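Local coordinates for phosphate-binding protein (Xanthomonas axonopodis pv. citri, PDB 5UB3) that probably acts as a periplasmic solute receptor of the phosphonate-binding type, working with a diguanylate cyclase partner, and is captured here with chloride bound, at residues H17-K22 with E41-A45; A207-R211 with R263-E267; K164-A168 with R190-P194; Y27-M32 with V230-Q234. All blocks are in the same frame, centred on the assembly; numbering follows the deposited sequence.

How the interactions relate
From the N terminus, helix 14-28 is used twice. Its middle meets the end of strand 39-42 in interaction 1, closing a short loop and joining the helix and second strand of a beta-alpha-beta unit, while its last turn and the residues after it meet helix 222-235, 198 residues later, in interaction 4. These two contacts cross along the chain, with centres about 17 Å apart. Interaction 3 closes a local loop between helix 164-172 and residues 190-194, wholly within the span of interaction 4 but with its centre about 35 Å away. Interaction 2 opens within that same span and closes beyond it, at helix 259-277. It therefore crosses interaction 4 and ties the C-terminal helix to the start of strand 209-217.

Interaction 1 of 4, residues H17-K22 with E41-A45; sequences HYEQLK and EILMA
Lys22 and Ile42 mark the closest backbone approach, their CA atoms 7.0 Å apart; no hydrogen bond passes between helical residues 17-22 and residues 41-45, and the contact is made mainly by side chains. Ile42 and Met44 alternate with residues facing the other way and both aim their CB at the helix. Ile42 wedges between Leu21 and Tyr18: its CD1 lies 3.6 Å from Leu21 CB, while its CB sits 3.9 Å from Tyr18 CE1. The phenol reaches this position because Tyr18 CG stands anti to the backbone N (chi1 -176°). Met44, two residues on, meets the preceding turn of the helix. Its CG packs 3.9 Å from Leu21 CD1, its SD is 3.7 Å from His17 CB, and a bend at chi3 (-81°) brings CE to the edge of the Tyr18 ring, near its plane, and 3.7 Å from Tyr18 N. His17 is steadied within the helix, ND1 donating to a lone pair of Gln20 OE1 at 3.2 Å. Leu21 and Ile42 both touch Leu7 of strand 4-8. The helix thus packs on two parallel strands, 4-8 and 39-42, as in the beta-alpha-beta units from which the lobes of periplasmic binding proteins are built.

Interaction 2 of 4, residues A207-R211 with R263-E267; sequences APVPR and RRLQE
Arg264 NH2 is gripped by two acceptors: it gives a weak hydrogen bond to Pro208 O (3.3 Å, 146° at the hydrogen) and forms a salt bridge with Asp92, its stronger partner. Pro208 O lies at the edge of the guanidinium, near its plane, and so does a water that accepts from Arg264 NE at 2.9 Å. That water returns a long, weak bond of 3.5 Å to Pro208 O, closing a small ring of polar contacts about the arginine edge. Asp92 belongs to strand 92-100, which pairs with strand 209-217 and also with strands 178-182 and 200-205; such a connection is consistent with the strands that run between the two lobes in periplasmic binding proteins, here met by the C-terminal helix 259-277. One flat face of the guanidinium is taken by the Pro210 ring, whose CD stands 3.8 Å above the plane, over its centre. The bend at Arg264 chi3 (79°) turns the planar group to lie against this ring, and the aliphatic root of the arginine joins in, CB being 4.0 Å from Pro210 CG. The next residue, Leu265, brings its CD2 within 4.3 Å of Pro210 CG, and both residues touch Met84 of strand 79-87.

Interaction 3 of 4, residues K164-A168 with R190-P194; sequences KLNVA and RHMPP
Lys164 and His191 meet in a CH-pi contact: Lys164 CD stands 3.6 Å from the centroid of the His191 ring, only 4° off the ring normal, so the aliphatic chain lies over one face. Lys164 CG is anti to the carbonyl carbon (chi1 -65°) and the chain beyond is extended, which takes the methylenes across the imidazole; CB also comes within 3.8 Å of His191 CD2. The ammonium runs on to a salt bridge with Asp185 of helix 183-186, a residue the His191 side chain also touches. The backbones also come close: the CA atoms of Leu165 and His191 are 4.5 Å apart, and His191 O is packed against carbon, 3.6 Å from Leu165 CA and 3.6 Å from Ala168 CB; the contact buries this carbonyl, which has no hydrogen-bond partner in the model. In the fold, the first turn of helix 164-172 is thereby laid against the loop joining helices 183-186 and 194-197, with Pro193 at the N-cap of the latter. The remaining contacts are apolar. Leu165 CD1 packs on CG and CD of Pro193, 3.6 Å from CG. Ala168 CB is 3.8 Å from Met192 CE in one of the two conformers of the methionine, so this contact is less certain.

Interaction 4 of 4, residues Y27-M32 with V230-Q234; sequences YVVPRM and VVLLQ
Val231 and Val28 meet through methyls set by their first torsions. In Val231, CG1 is anti to the backbone N (chi1 168°) and CG2 anti to the carbonyl carbon, a fork that opens toward residues 27-32; in Val28, chi1 of 163° likewise leaves CG2 on the side of the backbone N, directed at the opposite helix. Val28 CG2 then lies 4.1 Å from Val231 CG1 and 4.0 Å from Leu232 CD2, seated between the two. The second prong, Val231 CG2, reaches Arg31, coming within 3.7 Å of its carbonyl O and 4.0 Å of its CB, with Met32 SD a looser neighbour. No direct hydrogen bond joins the segments. A water does so instead, donating to Tyr27 OH and to Val231 O at 2.7 Å each, and lying at the edge of the phenol in its plane; the hydroxyl is also hydrogen-bonded to Asp238. The ring is held from another direction by Arg31: Tyr27 CE2 lies 3.4 Å above the guanidinium plane of Arg31, over its centre. Arg31 NH1 donates to a lone pair of Tyr27 O at 2.8 Å, with 148° at the hydrogen, which fixes the arginine back along its own chain and away from Val231. Arg31 O is in turn bonded by Arg227, one turn back on helix 222-235. The last turn of helix 14-28 and the residues following it are thus laid against helix 222-235, while Trp62 of strand 62-66 touches both Val28 and Leu232 and strand 79-87 backs Leu232 through Leu82 and Leu83.

Interaction 1 of 4, residues H17-K22 with E41-A45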
loop_
_atom_site.group_PDB
_atom_site.type_symbol
_atom_site.label_atom_id
_atom_site.label_comp_id
_atom_site.label_asym_id
_atom_site.label_seq_id
_atom_site.Cartn_x
_atom_site.Cartn_y
_atom_site.Cartn_z
ATOM N N HIS A 17 6.800 6.408 -11.188
ATOM C CA HIS A 17 5.608 5.541 -11.235
ATOM C C HIS A 17 4.795 5.729 -12.490
ATOM O O HIS A 17 4.009 4.867 -12.818
ATOM C CB HIS A 17 4.760 5.725 -9.975
ATOM C CG HIS A 17 5.502 5.321 -8.732
ATOM N ND1 HIS A 17 5.894 4.016 -8.498
ATOM C CD2 HIS A 17 6.021 6.049 -7.720
ATOM C CE1 HIS A 17 6.571 3.954 -7.368
ATOM N NE2 HIS A 17 6.678 5.178 -6.885
ATOM N N TYR A 18 4.956 6.876 -13.156
ATOM C CA TYR A 18 4.296 7.110 -14.447
ATOM C C TYR A 18 4.448 5.931 -15.358
ATOM O O TYR A 18 3.469 5.443 -15.914
ATOM C CB TYR A 18 4.883 8.301 -15.130
ATOM C CG TYR A 18 4.179 8.655 -16.427
ATOM C CD1 TYR A 18 3.067 9.490 -16.438
ATOM C CD2 TYR A 18 4.633 8.150 -17.616
ATOM C CE1 TYR A 18 2.417 9.792 -17.633
ATOM C CE2 TYR A 18 3.984 8.396 -18.801
ATOM C CZ TYR A 18 2.935 9.248 -18.809
ATOM O OH TYR A 18 2.386 9.493 -20.010
ATOM N N GLU A 19 5.691 5.459 -15.475
ATOM C CA GLU A 19 6.063 4.348 -16.374
ATOM C C GLU A 19 5.407 3.023 -16.040
ATOM O O GLU A 19 5.335 2.151 -16.855
ATOM C CB GLU A 19 7.567 4.115 -16.299
ATOM C CG GLU A 19 8.452 5.308 -16.675
ATOM C CD GLU A 19 9.903 5.024 -16.315
ATOM O OE1 GLU A 19 10.202 4.691 -15.137
ATOM O OE2 GLU A 19 10.745 5.068 -17.220
ATOM N N GLN A 20 5.048 2.859 -14.779
ATOM C CA GLN A 20 4.365 1.677 -14.285
ATOM C C GLN A 20 2.878 1.612 -14.690
ATOM O O GLN A 20 2.308 0.545 -14.849
ATOM C CB GLN A 20 4.572 1.631 -12.758
ATOM C CG GLN A 20 6.062 1.549 -12.419
ATOM C CD GLN A 20 6.353 0.723 -11.181
ATOM O OE1 GLN A 20 6.285 1.242 -10.053
ATOM N NE2 GLN A 20 6.615 -0.602 -11.372
ATOM N N LEU A 21 2.280 2.775 -14.939
ATOM C CA LEU A 21 0.897 2.885 -15.247
ATOM C C LEU A 21 0.573 3.028 -16.738
ATOM O O LEU A 21 -0.443 2.500 -17.201
ATOM C CB LEU A 21 0.354 4.102 -14.501
ATOM C CG LEU A 21 0.506 4.020 -12.973
ATOM C CD1 LEU A 21 0.092 5.379 -12.438
ATOM C CD2 LEU A 21 -0.379 2.940 -12.390
ATOM N N LYS A 22 1.414 3.734 -17.490
ATOM C CA LYS A 22 1.055 4.088 -18.870
ATOM C C LYS A 22 0.899 2.880 -19.761
ATOM O O LYS A 22 -0.077 2.796 -20.514
ATOM C CB LYS A 22 2.050 5.071 -19.497
ATOM C CG LYS A 22 1.717 5.428 -20.953
ATOM C CD LYS A 22 0.356 6.117 -21.032
ATOM C CE LYS A 22 0.154 7.034 -22.245
ATOM N NZ LYS A 22 -1.132 7.784 -22.097
ATOM N N GLU A 41 -5.571 9.129 -19.484
ATOM C CA GLU A 41 -4.611 10.003 -18.813
ATOM C C GLU A 41 -4.125 9.366 -17.518
ATOM O O GLU A 41 -4.802 8.522 -16.947
ATOM C CB GLU A 41 -5.272 11.311 -18.440
ATOM C CG GLU A 41 -5.300 12.268 -19.607
ATOM C CD GLU A 41 -6.272 13.392 -19.463
ATOM O OE1 GLU A 41 -6.879 13.563 -18.395
ATOM O OE2 GLU A 41 -6.429 14.094 -20.476
ATOM N N ILE A 42 -2.959 9.782 -17.065
ATOM C CA ILE A 42 -2.426 9.368 -15.794
ATOM C C ILE A 42 -2.497 10.588 -14.854
ATOM O O ILE A 42 -2.108 11.701 -15.247
ATOM C CB ILE A 42 -0.944 8.933 -15.926
ATOM C CG1 ILE A 42 -0.810 7.719 -16.889
ATOM C CG2 ILE A 42 -0.319 8.616 -14.571
ATOM C CD1 ILE A 42 -1.540 6.483 -16.441
ATOM N N LEU A 43 -2.926 10.355 -13.621
ATOM C CA LEU A 43 -2.951 11.389 -12.587
ATOM C C LEU A 43 -2.704 10.705 -11.256
ATOM O O LEU A 43 -3.531 9.967 -10.746
ATOM C CB LEU A 43 -4.259 12.156 -12.537
ATOM C CG LEU A 43 -4.329 13.348 -11.568
ATOM C CD1 LEU A 43 -3.199 14.365 -11.756
ATOM C CD2 LEU A 43 -5.639 14.059 -11.687
ATOM N N MET A 44 -1.545 10.985 -10.695
ATOM C CA MET A 44 -1.167 10.412 -9.437
ATOM C C MET A 44 -1.347 11.492 -8.382
ATOM O O MET A 44 -1.610 12.645 -8.696
ATOM C CB MET A 44 0.274 9.921 -9.514
ATOM C CG MET A 44 0.440 8.681 -10.341
ATOM S SD MET A 44 2.180 8.303 -10.643
ATOM C CE MET A 44 2.531 9.423 -11.994
ATOM N N ALA A 45 -1.293 11.106 -7.119
ATOM C CA ALA A 45 -1.452 12.102 -6.071
ATOM C C ALA A 45 -0.442 11.839 -5.017
ATOM O O ALA A 45 -0.073 10.723 -4.841
ATOM C CB ALA A 45 -2.869 12.084 -5.505
#

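Interaction 2 of 4, residues A207-R211 with R263-E267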
loop_
_atom_site.group_PDB
_atom_site.type_symbol
_atom_site.label_atom_id
_atom_site.label_comp_id
_atom_site.label_asym_id
_atom_site.label_seq_id
_atom_site.Cartn_x
_atom_site.Cartn_y
_atom_site.Cartn_z
ATOM N N ALA A 207 -0.714 -10.572 10.916
ATOM C CA ALA A 207 -1.571 -11.489 10.111
ATOM C C ALA A 207 -1.543 -10.997 8.686
ATOM O O ALA A 207 -1.368 -9.787 8.456
ATOM C CB ALA A 207 -3.022 -11.485 10.641
ATOM N N PRO A 208 -1.738 -11.900 7.724
ATOM C CA PRO A 208 -1.693 -11.446 6.321
ATOM C C PRO A 208 -2.986 -10.808 5.951
ATOM O O PRO A 208 -4.000 -11.068 6.572
ATOM C CB PRO A 208 -1.467 -12.739 5.539
ATOM C CG PRO A 208 -2.180 -13.739 6.384
ATOM C CD PRO A 208 -1.808 -13.356 7.799
ATOM N N VAL A 209 -2.924 -9.927 4.971
ATOM C CA VAL A 209 -4.115 -9.309 4.388
ATOM C C VAL A 209 -3.941 -9.429 2.897
ATOM O O VAL A 209 -2.827 -9.602 2.433
ATOM C CB VAL A 209 -4.249 -7.811 4.824
ATOM C CG1 VAL A 209 -4.439 -7.679 6.340
ATOM C CG2 VAL A 209 -3.055 -7.037 4.358
ATOM N N PRO A 210 -5.032 -9.257 2.127
ATOM C CA PRO A 210 -4.833 -9.167 0.722
ATOM C C PRO A 210 -3.968 -7.975 0.405
ATOM O O PRO A 210 -4.093 -6.927 0.994
ATOM C CB PRO A 210 -6.211 -9.005 0.124
ATOM C CG PRO A 210 -7.149 -8.965 1.235
ATOM C CD PRO A 210 -6.398 -8.943 2.536
ATOM N N ARG A 211 -3.123 -8.203 -0.554
ATOM C CA ARG A 211 -2.043 -7.340 -0.917
ATOM C C ARG A 211 -2.449 -6.070 -1.650
ATOM O O ARG A 211 -1.988 -4.965 -1.346
ATOM C CB ARG A 211 -1.183 -8.195 -1.823
ATOM C CG ARG A 211 -0.118 -7.433 -2.444
ATOM C CD ARG A 211 1.132 -8.203 -2.519
ATOM N NE ARG A 211 2.138 -7.197 -2.709
ATOM C CZ ARG A 211 3.304 -7.426 -3.270
ATOM N NH1 ARG A 211 3.651 -8.648 -3.700
ATOM N NH2 ARG A 211 4.121 -6.400 -3.384
ATOM N N ARG A 263 -14.855 -9.713 3.113
ATOM C CA ARG A 263 -14.728 -9.839 4.569
ATOM C C ARG A 263 -13.337 -9.396 4.979
ATOM O O ARG A 263 -13.188 -8.668 5.924
ATOM C CB ARG A 263 -14.957 -11.265 5.030
ATOM C CG ARG A 263 -16.427 -11.715 5.031
ATOM C CD ARG A 263 -16.646 -13.188 5.518
ATOM N NE ARG A 263 -16.235 -14.232 4.560
ATOM C CZ ARG A 263 -17.026 -14.916 3.697
ATOM N NH1 ARG A 263 -18.377 -14.735 3.620
ATOM N NH2 ARG A 263 -16.452 -15.809 2.850
ATOM N N ARG A 264 -12.331 -9.782 4.223
ATOM C CA ARG A 264 -10.970 -9.411 4.594
ATOM C C ARG A 264 -10.749 -7.937 4.420
ATOM O O ARG A 264 -10.055 -7.323 5.240
ATOM C CB ARG A 264 -9.932 -10.228 3.854
ATOM C CG ARG A 264 -10.008 -11.708 4.231
ATOM C CD ARG A 264 -8.996 -12.497 3.463
ATOM N NE ARG A 264 -7.665 -12.367 4.030
ATOM C CZ ARG A 264 -6.554 -12.682 3.388
ATOM N NH1 ARG A 264 -6.599 -13.085 2.138
ATOM N NH2 ARG A 264 -5.371 -12.505 3.988
ATOM N N LEU A 265 -11.291 -7.346 3.360
ATOM C CA LEU A 265 -11.199 -5.889 3.210
ATOM C C LEU A 265 -11.984 -5.157 4.256
ATOM O O LEU A 265 -11.548 -4.122 4.752
ATOM C CB LEU A 265 -11.643 -5.436 1.822
ATOM C CG LEU A 265 -10.671 -5.834 0.718
ATOM C CD1 LEU A 265 -11.297 -5.357 -0.628
ATOM C CD2 LEU A 265 -9.296 -5.224 0.904
ATOM N N GLN A 266 -13.148 -5.695 4.618
ATOM C CA GLN A 266 -13.942 -5.095 5.681
ATOM C C GLN A 266 -13.163 -5.119 7.045
ATOM O O GLN A 266 -13.141 -4.109 7.778
ATOM C CB GLN A 266 -15.311 -5.782 5.728
ATOM C CG GLN A 266 -16.346 -5.086 6.569
ATOM C CD GLN A 266 -15.995 -5.177 8.039
ATOM O OE1 GLN A 266 -15.804 -6.269 8.557
ATOM N NE2 GLN A 266 -15.860 -4.033 8.710
ATOM N N GLU A 267 -12.499 -6.224 7.354
ATOM C CA GLU A 267 -11.725 -6.305 8.625
ATOM C C GLU A 267 -10.546 -5.333 8.593
ATOM O O GLU A 267 -10.255 -4.652 9.573
ATOM C CB GLU A 267 -11.210 -7.681 8.853
ATOM C CG GLU A 267 -12.335 -8.601 9.236
ATOM C CD GLU A 267 -11.935 -10.072 9.233
ATOM O OE1 GLU A 267 -10.755 -10.386 8.965
ATOM O OE2 GLU A 267 -12.827 -10.912 9.500
HETATM O O HOH W 1 -7.462 -11.145 6.617
#

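Interaction 3 of 4, residues K164-A168 with R190-P194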
loop_
_atom_site.group_PDB
_atom_site.type_symbol
_atom_site.label_atom_id
_atom_site.label_comp_id
_atom_site.label_asym_id
_atom_site.label_seq_id
_atom_site.Cartn_x
_atom_site.Cartn_y
_atom_site.Cartn_z
ATOM N N LYS A 164 10.899 3.039 1.919
ATOM C CA LYS A 164 11.182 1.724 2.522
ATOM C C LYS A 164 12.694 1.540 2.850
ATOM O O LYS A 164 13.087 0.958 3.909
ATOM C CB LYS A 164 10.669 0.651 1.621
ATOM C CG LYS A 164 9.164 0.644 1.451
ATOM C CD LYS A 164 8.741 -0.331 0.378
ATOM C CE LYS A 164 7.262 -0.201 0.191
ATOM N NZ LYS A 164 6.771 -1.313 -0.630
ATOM N N LEU A 165 13.542 2.049 1.950
ATOM C CA LEU A 165 14.986 1.918 2.116
ATOM C C LEU A 165 15.403 2.681 3.335
ATOM O O LEU A 165 16.258 2.238 4.090
ATOM C CB LEU A 165 15.727 2.473 0.890
ATOM C CG LEU A 165 17.268 2.431 0.936
ATOM C CD1 LEU A 165 17.803 1.059 1.307
ATOM C CD2 LEU A 165 17.848 2.867 -0.400
ATOM N N ASN A 166 14.794 3.848 3.541
ATOM C CA ASN A 166 15.072 4.608 4.770
ATOM C C ASN A 166 14.705 3.859 6.056
ATOM O O ASN A 166 15.434 3.889 7.029
ATOM C CB ASN A 166 14.407 5.978 4.716
ATOM C CG ASN A 166 15.164 6.985 3.838
ATOM O OD1 ASN A 166 16.210 6.699 3.254
ATOM N ND2 ASN A 166 14.627 8.172 3.772
ATOM N N VAL A 167 13.586 3.160 6.066
ATOM C CA VAL A 167 13.266 2.339 7.240
ATOM C C VAL A 167 14.443 1.394 7.503
ATOM O O VAL A 167 14.946 1.289 8.597
ATOM C CB VAL A 167 12.000 1.531 6.996
ATOM C CG1 VAL A 167 11.757 0.578 8.133
ATOM C CG2 VAL A 167 10.803 2.454 6.850
ATOM N N ALA A 168 14.870 0.665 6.465
ATOM C CA ALA A 168 15.943 -0.288 6.638
ATOM C C ALA A 168 17.227 0.465 7.052
ATOM O O ALA A 168 17.875 0.122 8.015
ATOM C CB ALA A 168 16.140 -1.064 5.348
ATOM N N ARG A 190 16.061 -3.724 -3.356
ATOM C CA ARG A 190 16.055 -2.246 -3.428
ATOM C C ARG A 190 15.569 -1.635 -2.119
ATOM O O ARG A 190 15.999 -0.553 -1.735
ATOM C CB ARG A 190 15.173 -1.720 -4.552
ATOM C CG ARG A 190 15.827 -1.769 -5.942
ATOM C CD ARG A 190 14.756 -1.726 -7.022
ATOM N NE ARG A 190 13.709 -2.697 -6.682
ATOM C CZ ARG A 190 12.425 -2.629 -7.022
ATOM N NH1 ARG A 190 11.947 -1.645 -7.777
ATOM N NH2 ARG A 190 11.608 -3.585 -6.603
ATOM N N HIS A 191 14.671 -2.344 -1.441
ATOM C CA HIS A 191 14.106 -1.904 -0.165
ATOM C C HIS A 191 14.901 -2.409 1.033
ATOM O O HIS A 191 15.055 -1.693 1.995
ATOM C CB HIS A 191 12.639 -2.367 -0.066
ATOM C CG HIS A 191 11.790 -1.860 -1.193
ATOM N ND1 HIS A 191 10.875 -2.643 -1.860
ATOM C CD2 HIS A 191 11.768 -0.655 -1.802
ATOM C CE1 HIS A 191 10.283 -1.925 -2.794
ATOM N NE2 HIS A 191 10.814 -0.719 -2.786
ATOM N N MET A 192 15.385 -3.647 0.974
ATOM C CA MET A 192 16.137 -4.246 2.072
ATOM C C MET A 192 17.469 -4.787 1.533
ATOM O O MET A 192 17.580 -5.989 1.288
ATOM C CB MET A 192 15.305 -5.333 2.733
ATOM C CG MET A 192 16.031 -6.220 3.737
ATOM S SD MET A 192 16.543 -5.436 5.288
ATOM C CE MET A 192 14.984 -4.682 5.741
ATOM N N PRO A 193 18.481 -3.899 1.363
ATOM C CA PRO A 193 19.824 -4.291 0.881
ATOM C C PRO A 193 20.407 -5.411 1.708
ATOM O O PRO A 193 20.330 -5.400 2.930
ATOM C CB PRO A 193 20.689 -3.027 1.021
ATOM C CG PRO A 193 19.754 -1.919 1.266
ATOM C CD PRO A 193 18.477 -2.490 1.804
ATOM N N PRO A 194 20.924 -6.437 1.028
ATOM C CA PRO A 194 21.580 -7.530 1.723
ATOM C C PRO A 194 22.569 -7.074 2.811
ATOM O O PRO A 194 22.520 -7.607 3.911
ATOM C CB PRO A 194 22.271 -8.278 0.586
ATOM C CG PRO A 194 21.316 -8.094 -0.543
ATOM C CD PRO A 194 20.764 -6.703 -0.411
#

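Interaction 4 of 4, residues Y27-M32 with V230-Q234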
loop_
_atom_site.group_PDB
_atom_site.type_symbol
_atom_site.label_atom_id
_atom_site.label_comp_id
_atom_site.label_asym_id
_atom_site.label_seq_id
_atom_site.Cartn_x
_atom_site.Cartn_y
_atom_site.Cartn_z
ATOM N N TYR A 27 -2.898 -0.311 -23.012
ATOM C CA TYR A 27 -3.587 -1.571 -23.303
ATOM C C TYR A 27 -5.112 -1.468 -23.042
ATOM O O TYR A 27 -5.944 -1.918 -23.868
ATOM C CB TYR A 27 -2.937 -2.687 -22.490
ATOM C CG TYR A 27 -3.640 -3.981 -22.646
ATOM C CD1 TYR A 27 -4.710 -4.296 -21.811
ATOM C CD2 TYR A 27 -3.273 -4.888 -23.647
ATOM C CE1 TYR A 27 -5.400 -5.482 -21.956
ATOM C CE2 TYR A 27 -3.948 -6.090 -23.782
ATOM C CZ TYR A 27 -5.007 -6.378 -22.932
ATOM O OH TYR A 27 -5.731 -7.534 -23.001
ATOM N N VAL A 28 -5.492 -0.843 -21.930
ATOM C CA VAL A 28 -6.913 -0.812 -21.522
ATOM C C VAL A 28 -7.793 0.073 -22.449
ATOM O O VAL A 28 -8.876 -0.327 -22.894
ATOM C CB VAL A 28 -7.003 -0.349 -20.050
ATOM C CG1 VAL A 28 -8.376 0.102 -19.641
ATOM C CG2 VAL A 28 -6.504 -1.492 -19.161
ATOM N N VAL A 29 -7.295 1.266 -22.728
ATOM C CA VAL A 29 -8.081 2.342 -23.379
ATOM C C VAL A 29 -8.722 1.906 -24.684
ATOM O O VAL A 29 -9.967 1.985 -24.825
ATOM C CB VAL A 29 -7.280 3.668 -23.468
ATOM C CG1 VAL A 29 -7.898 4.730 -24.430
ATOM C CG2 VAL A 29 -7.162 4.287 -22.090
ATOM N N PRO A 30 -7.923 1.371 -25.600
ATOM C CA PRO A 30 -8.585 0.921 -26.840
ATOM C C PRO A 30 -9.646 -0.122 -26.614
ATOM O O PRO A 30 -10.626 -0.182 -27.367
ATOM C CB PRO A 30 -7.462 0.299 -27.632
ATOM C CG PRO A 30 -6.214 0.902 -27.102
ATOM C CD PRO A 30 -6.456 1.313 -25.689
ATOM N N ARG A 31 -9.482 -0.939 -25.580
ATOM C CA ARG A 31 -10.457 -1.994 -25.315
ATOM C C ARG A 31 -11.712 -1.546 -24.596
ATOM O O ARG A 31 -12.575 -2.366 -24.304
ATOM C CB ARG A 31 -9.779 -3.151 -24.583
ATOM C CG ARG A 31 -8.799 -3.820 -25.507
ATOM C CD ARG A 31 -7.705 -4.574 -24.742
ATOM N NE ARG A 31 -6.825 -5.281 -25.699
ATOM C CZ ARG A 31 -5.769 -4.762 -26.336
ATOM N NH1 ARG A 31 -5.385 -3.490 -26.173
ATOM N NH2 ARG A 31 -5.069 -5.546 -27.165
ATOM N N MET A 32 -11.862 -0.240 -24.375
ATOM C CA MET A 32 -13.021 0.299 -23.697
ATOM C C MET A 32 -13.820 1.210 -24.641
ATOM O O MET A 32 -14.674 1.954 -24.175
ATOM C CB MET A 32 -12.564 1.186 -22.538
ATOM C CG MET A 32 -11.604 0.589 -21.508
ATOM S SD MET A 32 -12.493 -0.081 -20.125
ATOM C CE MET A 32 -13.410 1.244 -19.363
ATOM N N VAL A 230 -13.986 -6.382 -16.903
ATOM C CA VAL A 230 -13.839 -7.429 -17.916
ATOM C C VAL A 230 -12.476 -7.280 -18.545
ATOM O O VAL A 230 -11.712 -8.299 -18.649
ATOM C CB VAL A 230 -15.000 -7.404 -18.925
ATOM C CG1 VAL A 230 -14.741 -8.373 -20.075
ATOM C CG2 VAL A 230 -16.305 -7.783 -18.227
ATOM N N VAL A 231 -12.092 -6.054 -18.885
ATOM C CA VAL A 231 -10.826 -5.919 -19.616
ATOM C C VAL A 231 -9.617 -6.370 -18.752
ATOM O O VAL A 231 -8.705 -7.048 -19.217
ATOM C CB VAL A 231 -10.633 -4.475 -20.101
ATOM C CG1 VAL A 231 -9.231 -4.256 -20.593
ATOM C CG2 VAL A 231 -11.635 -4.148 -21.188
ATOM N N LEU A 232 -9.603 -5.964 -17.489
ATOM C CA LEU A 232 -8.506 -6.342 -16.613
ATOM C C LEU A 232 -8.462 -7.863 -16.380
ATOM O O LEU A 232 -7.401 -8.492 -16.489
ATOM C CB LEU A 232 -8.635 -5.577 -15.278
ATOM C CG LEU A 232 -8.273 -4.118 -15.513
ATOM C CD1 LEU A 232 -8.530 -3.325 -14.251
ATOM C CD2 LEU A 232 -6.847 -3.919 -16.030
ATOM N N LEU A 233 -9.622 -8.436 -16.154
ATOM C CA LEU A 233 -9.724 -9.856 -15.994
ATOM C C LEU A 233 -9.165 -10.595 -17.200
ATOM O O LEU A 233 -8.490 -11.599 -17.037
ATOM C CB LEU A 233 -11.152 -10.252 -15.752
ATOM C CG LEU A 233 -11.662 -10.165 -14.335
ATOM C CD1 LEU A 233 -13.160 -10.379 -14.373
ATOM C CD2 LEU A 233 -10.984 -11.225 -13.422
ATOM N N GLN A 234 -9.400 -10.087 -18.403
ATOM C CA GLN A 234 -8.887 -10.725 -19.599
ATOM C C GLN A 234 -7.405 -10.464 -19.808
ATOM O O GLN A 234 -6.797 -11.169 -20.532
ATOM C CB GLN A 234 -9.706 -10.279 -20.835
ATOM C CG GLN A 234 -10.995 -11.085 -20.971
ATOM C CD GLN A 234 -12.073 -10.462 -21.876
ATOM O OE1 GLN A 234 -11.819 -9.539 -22.655
ATOM N NE2 GLN A 234 -13.294 -10.982 -21.773
HETATM O O HOH W 2 -8.165 -7.766 -21.812
#